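Local coordinates for hypothetical protein (Parabacteroides merdae, PDB 4OO3) that is a putative oxidoreductase that probably binds a nicotinamide adenine dinucleotide cofactor through its Rossmann-fold domain, its substrate being unknown, at residues E244-I255 and L282-K293. Residues are numbered along the deposited sequence; the frame is centred on the assembly and turned at random.
Sequences ELIDANRWTTSI and LKVYCNGDIVYK
Arg250 lays its guanidinium flat on the Tyr285 ring, planes 11° apart, with CZ 3.5 Å from the ring centroid in a cation-pi stack. Its CG lies between backbone N and carbonyl carbon (chi1 55°), and a bend at chi3 folds the group over the phenol. Thr252 CG2 sits centrally on the opposite ring face, 3.4 Å from the Tyr285 centroid, sandwiching the tyrosine. Arg250 NE also forms a salt bridge with Glu214, which probably steadies the stack.

The indole of Trp251 lies over strand 282-293: Asn287 CB makes a CH-pi contact with one face of its five-membered ring, 3.4 Å from the centroid, while CZ3 lies 3.6 Å from Gly288 CA, the benzene end of the indole resting on the backbone there. The Asn287 amide runs nearly parallel to the indole. Its ND2 gives a straight bond of 2.7 Å to Thr253 OG1 and another to Trp251 O, approaching that oxygen from above its carbonyl plane; Asn287 OD1 and Thr253 OG1 both bond to the Trp305 backbone. Replacing Trp251 by alanine would probably open a gap over Asn287 CB and the Gly288 backbone.

Asp289 OD1 receives a weak bond from Asn249 ND2, whose amide is turned 72° from the carboxylate. Near the other end, Ile246 N and Asp247 N both bond to Val291 O from one side of its plane, a classic bulge; a second shift of register falls between Trp251 and Thr253, beside the inverse gamma turn centred on Tyr285.

The antiparallel pair borders the mixed sheet of the C-terminal domain: 243-255 is an edge strand, and 282-294 pairs next with 297-306. Helix 419-439 packs on Leu245, Arg250 and Ile290, helix 220-231 on Tyr292, and Lys440 forms a salt bridge with Asp247 and a hydrogen bond with Asn249 OD1.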
loop_
_atom_site.group_PDB
_atom_site.type_symbol
_atom_site.label_atom_id
_atom_site.label_comp_id
_atom_site.label_asym_id
_atom_site.label_seq_id
_atom_site.Cartn_x
_atom_site.Cartn_y
_atom_site.Cartn_z
ATOM N N GLU A 244 8.792 -18.761 4.216
ATOM C CA GLU A 244 8.059 -19.972 4.536
ATOM C C GLU A 244 6.743 -19.554 5.167
ATOM O O GLU A 244 6.735 -18.897 6.209
ATOM C CB GLU A 244 8.858 -20.830 5.527
ATOM C CG GLU A 244 8.235 -22.189 5.831
ATOM C CD GLU A 244 8.863 -22.894 7.032
ATOM O OE1 GLU A 244 9.913 -22.448 7.541
ATOM O OE2 GLU A 244 8.291 -23.908 7.474
ATOM N N LEU A 245 5.626 -19.932 4.555
ATOM C CA LEU A 245 4.332 -19.634 5.163
ATOM C C LEU A 245 4.032 -20.646 6.243
ATOM O O LEU A 245 4.258 -21.840 6.066
ATOM C CB LEU A 245 3.201 -19.600 4.136
ATOM C CG LEU A 245 3.129 -18.270 3.388
ATOM C CD1 LEU A 245 3.995 -18.306 2.139
ATOM C CD2 LEU A 245 1.693 -17.936 3.047
ATOM N N ILE A 246 3.515 -20.146 7.357
ATOM C CA ILE A 246 3.233 -20.953 8.521
ATOM C C ILE A 246 1.724 -21.122 8.685
ATOM O O ILE A 246 1.243 -22.238 8.838
ATOM C CB ILE A 246 3.838 -20.301 9.777
ATOM C CG1 ILE A 246 5.353 -20.121 9.606
ATOM C CG2 ILE A 246 3.516 -21.111 11.024
ATOM C CD1 ILE A 246 6.125 -21.402 9.365
ATOM N N ASP A 247 0.976 -20.023 8.648
ATOM C CA ASP A 247 -0.469 -20.094 8.834
ATOM C C ASP A 247 -1.170 -18.939 8.140
ATOM O O ASP A 247 -0.581 -17.869 7.947
ATOM C CB ASP A 247 -0.808 -20.086 10.324
ATOM C CG ASP A 247 -2.247 -20.487 10.607
ATOM O OD1 ASP A 247 -2.846 -21.231 9.803
ATOM O OD2 ASP A 247 -2.781 -20.059 11.650
ATOM N N ALA A 248 -2.427 -19.159 7.765
ATOM C CA ALA A 248 -3.210 -18.128 7.115
ATOM C C ALA A 248 -4.696 -18.367 7.301
ATOM O O ALA A 248 -5.155 -19.509 7.272
ATOM C CB ALA A 248 -2.862 -18.062 5.633
ATOM N N ASN A 249 -5.442 -17.282 7.498
ATOM C CA ASN A 249 -6.890 -17.347 7.626
ATOM C C ASN A 249 -7.561 -16.250 6.819
ATOM O O ASN A 249 -6.970 -15.196 6.572
ATOM C CB ASN A 249 -7.305 -17.240 9.090
ATOM C CG ASN A 249 -6.759 -18.378 9.927
ATOM O OD1 ASN A 249 -7.308 -19.479 9.929
ATOM N ND2 ASN A 249 -5.670 -18.128 10.627
ATOM N N ARG A 250 -8.790 -16.528 6.397
ATOM C CA ARG A 250 -9.623 -15.568 5.697
ATOM C C ARG A 250 -11.036 -15.670 6.248
ATOM O O ARG A 250 -11.511 -16.759 6.560
ATOM C CB ARG A 250 -9.610 -15.846 4.194
ATOM C CG ARG A 250 -10.003 -17.266 3.805
ATOM C CD ARG A 250 -9.731 -17.521 2.330
ATOM N NE ARG A 250 -10.790 -16.991 1.473
ATOM C CZ ARG A 250 -11.918 -17.639 1.175
ATOM N NH1 ARG A 250 -12.171 -18.841 1.668
ATOM N NH2 ARG A 250 -12.814 -17.068 0.387
ATOM N N TRP A 251 -11.701 -14.533 6.396
ATOM C CA TRP A 251 -13.062 -14.534 6.910
ATOM C C TRP A 251 -13.826 -13.329 6.393
ATOM O O TRP A 251 -13.254 -12.449 5.740
ATOM C CB TRP A 251 -13.086 -14.619 8.446
ATOM C CG TRP A 251 -12.498 -13.451 9.187
ATOM C CD1 TRP A 251 -13.177 -12.387 9.729
ATOM C CD2 TRP A 251 -11.116 -13.241 9.497
ATOM N NE1 TRP A 251 -12.298 -11.530 10.343
ATOM C CE2 TRP A 251 -11.027 -12.033 10.217
ATOM C CE3 TRP A 251 -9.942 -13.963 9.239
ATOM C CZ2 TRP A 251 -9.807 -11.523 10.673
ATOM C CZ3 TRP A 251 -8.739 -13.460 9.691
ATOM C CH2 TRP A 251 -8.677 -12.250 10.399
ATOM N N THR A 252 -15.124 -13.309 6.677
ATOM C CA THR A 252 -16.028 -12.387 6.017
ATOM C C THR A 252 -16.483 -11.231 6.895
ATOM O O THR A 252 -16.411 -11.292 8.122
ATOM C CB THR A 252 -17.283 -13.119 5.505
ATOM O OG1 THR A 252 -17.975 -13.720 6.602
ATOM C CG2 THR A 252 -16.903 -14.185 4.487
ATOM N N THR A 253 -16.927 -10.167 6.233
ATOM C CA THR A 253 -17.657 -9.089 6.869
ATOM C C THR A 253 -19.042 -9.082 6.232
ATOM O O THR A 253 -19.163 -9.073 5.006
ATOM C CB THR A 253 -16.953 -7.733 6.666
ATOM O OG1 THR A 253 -15.652 -7.775 7.266
ATOM C CG2 THR A 253 -17.756 -6.596 7.289
ATOM N N SER A 254 -20.081 -9.119 7.060
ATOM C CA SER A 254 -21.456 -9.108 6.567
ATOM C C SER A 254 -21.856 -7.697 6.206
ATOM O O SER A 254 -21.544 -6.762 6.937
ATOM C CB SER A 254 -22.420 -9.649 7.620
ATOM O OG SER A 254 -22.225 -11.037 7.796
ATOM N N ILE A 255 -22.537 -7.544 5.074
ATOM C CA ILE A 255 -23.077 -6.252 4.676
ATOM C C ILE A 255 -24.578 -6.391 4.439
ATOM O O ILE A 255 -25.012 -7.256 3.671
ATOM C CB ILE A 255 -22.417 -5.705 3.393
ATOM C CG1 ILE A 255 -20.895 -5.881 3.417
ATOM C CG2 ILE A 255 -22.777 -4.239 3.201
ATOM C CD1 ILE A 255 -20.180 -4.973 4.393
ATOM N N LEU A 282 -24.848 -9.750 2.273
ATOM C CA LEU A 282 -23.635 -9.916 1.473
ATOM C C LEU A 282 -22.457 -10.254 2.385
ATOM O O LEU A 282 -22.218 -9.559 3.369
ATOM C CB LEU A 282 -23.351 -8.644 0.673
ATOM C CG LEU A 282 -22.030 -8.561 -0.092
ATOM C CD1 LEU A 282 -21.973 -9.625 -1.169
ATOM C CD2 LEU A 282 -21.865 -7.179 -0.695
ATOM N N LYS A 283 -21.738 -11.326 2.049
ATOM C CA LYS A 283 -20.587 -11.802 2.820
ATOM C C LYS A 283 -19.319 -11.640 1.994
ATOM O O LYS A 283 -19.128 -12.346 1.002
ATOM C CB LYS A 283 -20.752 -13.278 3.173
ATOM C CG LYS A 283 -22.018 -13.603 3.932
ATOM C CD LYS A 283 -21.855 -13.394 5.424
ATOM C CE LYS A 283 -23.067 -13.918 6.177
ATOM N NZ LYS A 283 -22.663 -14.575 7.446
ATOM N N VAL A 284 -18.452 -10.722 2.414
ATOM C CA VAL A 284 -17.265 -10.358 1.648
ATOM C C VAL A 284 -16.043 -10.843 2.397
ATOM O O VAL A 284 -15.889 -10.523 3.576
ATOM C CB VAL A 284 -17.175 -8.829 1.482
ATOM C CG1 VAL A 284 -15.931 -8.424 0.692
ATOM C CG2 VAL A 284 -18.429 -8.306 0.809
ATOM N N TYR A 285 -15.179 -11.602 1.717
ATOM C CA TYR A 285 -13.916 -12.076 2.302
ATOM C C TYR A 285 -12.842 -10.993 2.254
ATOM O O TYR A 285 -11.789 -11.163 1.635
ATOM C CB TYR A 285 -13.426 -13.353 1.607
ATOM C CG TYR A 285 -14.046 -14.633 2.125
ATOM C CD1 TYR A 285 -15.226 -15.139 1.571
ATOM C CD2 TYR A 285 -13.446 -15.348 3.161
ATOM C CE1 TYR A 285 -15.789 -16.315 2.037
ATOM C CE2 TYR A 285 -14.002 -16.527 3.635
ATOM C CZ TYR A 285 -15.172 -17.003 3.070
ATOM O OH TYR A 285 -15.729 -18.166 3.536
ATOM N N CYS A 286 -13.122 -9.887 2.940
ATOM C CA CYS A 286 -12.234 -8.728 3.007
ATOM C C CYS A 286 -11.373 -8.727 4.276
ATOM O O CYS A 286 -10.776 -7.718 4.612
ATOM C CB CYS A 286 -13.059 -7.429 2.935
ATOM S SG CYS A 286 -14.409 -7.306 4.138
ATOM N N ASN A 287 -11.311 -9.853 4.979
ATOM C CA ASN A 287 -10.490 -9.966 6.180
ATOM C C ASN A 287 -9.532 -11.129 6.025
ATOM O O ASN A 287 -9.863 -12.127 5.394
ATOM C CB ASN A 287 -11.361 -10.201 7.410
ATOM C CG ASN A 287 -12.505 -9.222 7.512
ATOM O OD1 ASN A 287 -12.319 -8.074 7.891
ATOM N ND2 ASN A 287 -13.700 -9.677 7.185
ATOM N N GLY A 288 -8.336 -10.999 6.582
ATOM C CA GLY A 288 -7.404 -12.113 6.603
ATOM C C GLY A 288 -6.172 -11.828 7.435
ATOM O O GLY A 288 -5.917 -10.682 7.797
ATOM N N ASP A 289 -5.421 -12.877 7.757
ATOM C CA ASP A 289 -4.127 -12.713 8.392
ATOM C C ASP A 289 -3.129 -13.750 7.901
ATOM O O ASP A 289 -3.506 -14.756 7.308
ATOM C CB ASP A 289 -4.234 -12.706 9.925
ATOM C CG ASP A 289 -4.824 -13.981 10.500
ATOM O OD1 ASP A 289 -4.832 -15.030 9.826
ATOM O OD2 ASP A 289 -5.267 -13.931 11.663
ATOM N N ILE A 290 -1.849 -13.471 8.123
ATOM C CA ILE A 290 -0.773 -14.338 7.655
ATOM C C ILE A 290 0.286 -14.436 8.736
ATOM O O ILE A 290 0.699 -13.413 9.292
ATOM C CB ILE A 290 -0.084 -13.790 6.381
ATOM C CG1 ILE A 290 -1.110 -13.180 5.417
ATOM C CG2 ILE A 290 0.748 -14.891 5.714
ATOM C CD1 ILE A 290 -0.513 -12.568 4.162
ATOM N N VAL A 291 0.697 -15.665 9.042
ATOM C CA VAL A 291 1.915 -15.905 9.796
ATOM C C VAL A 291 2.908 -16.556 8.845
ATOM O O VAL A 291 2.587 -17.532 8.171
ATOM C CB VAL A 291 1.691 -16.797 11.031
ATOM C CG1 VAL A 291 3.007 -17.049 11.757
ATOM C CG2 VAL A 291 0.716 -16.134 11.977
ATOM N N TYR A 292 4.105 -15.991 8.780
ATOM C CA TYR A 292 5.142 -16.499 7.905
ATOM C C TYR A 292 6.517 -16.222 8.484
ATOM O O TYR A 292 6.689 -15.324 9.314
ATOM C CB TYR A 292 5.026 -15.867 6.518
ATOM C CG TYR A 292 5.193 -14.356 6.486
ATOM C CD1 TYR A 292 4.138 -13.514 6.820
ATOM C CD2 TYR A 292 6.397 -13.770 6.099
ATOM C CE1 TYR A 292 4.283 -12.133 6.783
ATOM C CE2 TYR A 292 6.548 -12.391 6.057
ATOM C CZ TYR A 292 5.488 -11.577 6.399
ATOM O OH TYR A 292 5.623 -10.202 6.365
ATOM N N LYS A 293 7.493 -16.999 8.035
ATOM C CA LYS A 293 8.881 -16.753 8.385
ATOM C C LYS A 293 9.568 -16.062 7.220
ATOM O O LYS A 293 9.420 -16.475 6.067
ATOM C CB LYS A 293 9.590 -18.055 8.748
ATOM C CG LYS A 293 9.206 -18.550 10.128
ATOM C CD LYS A 293 9.873 -19.861 10.493
ATOM C CE LYS A 293 9.718 -20.124 11.984
ATOM N NZ LYS A 293 9.915 -21.554 12.332
#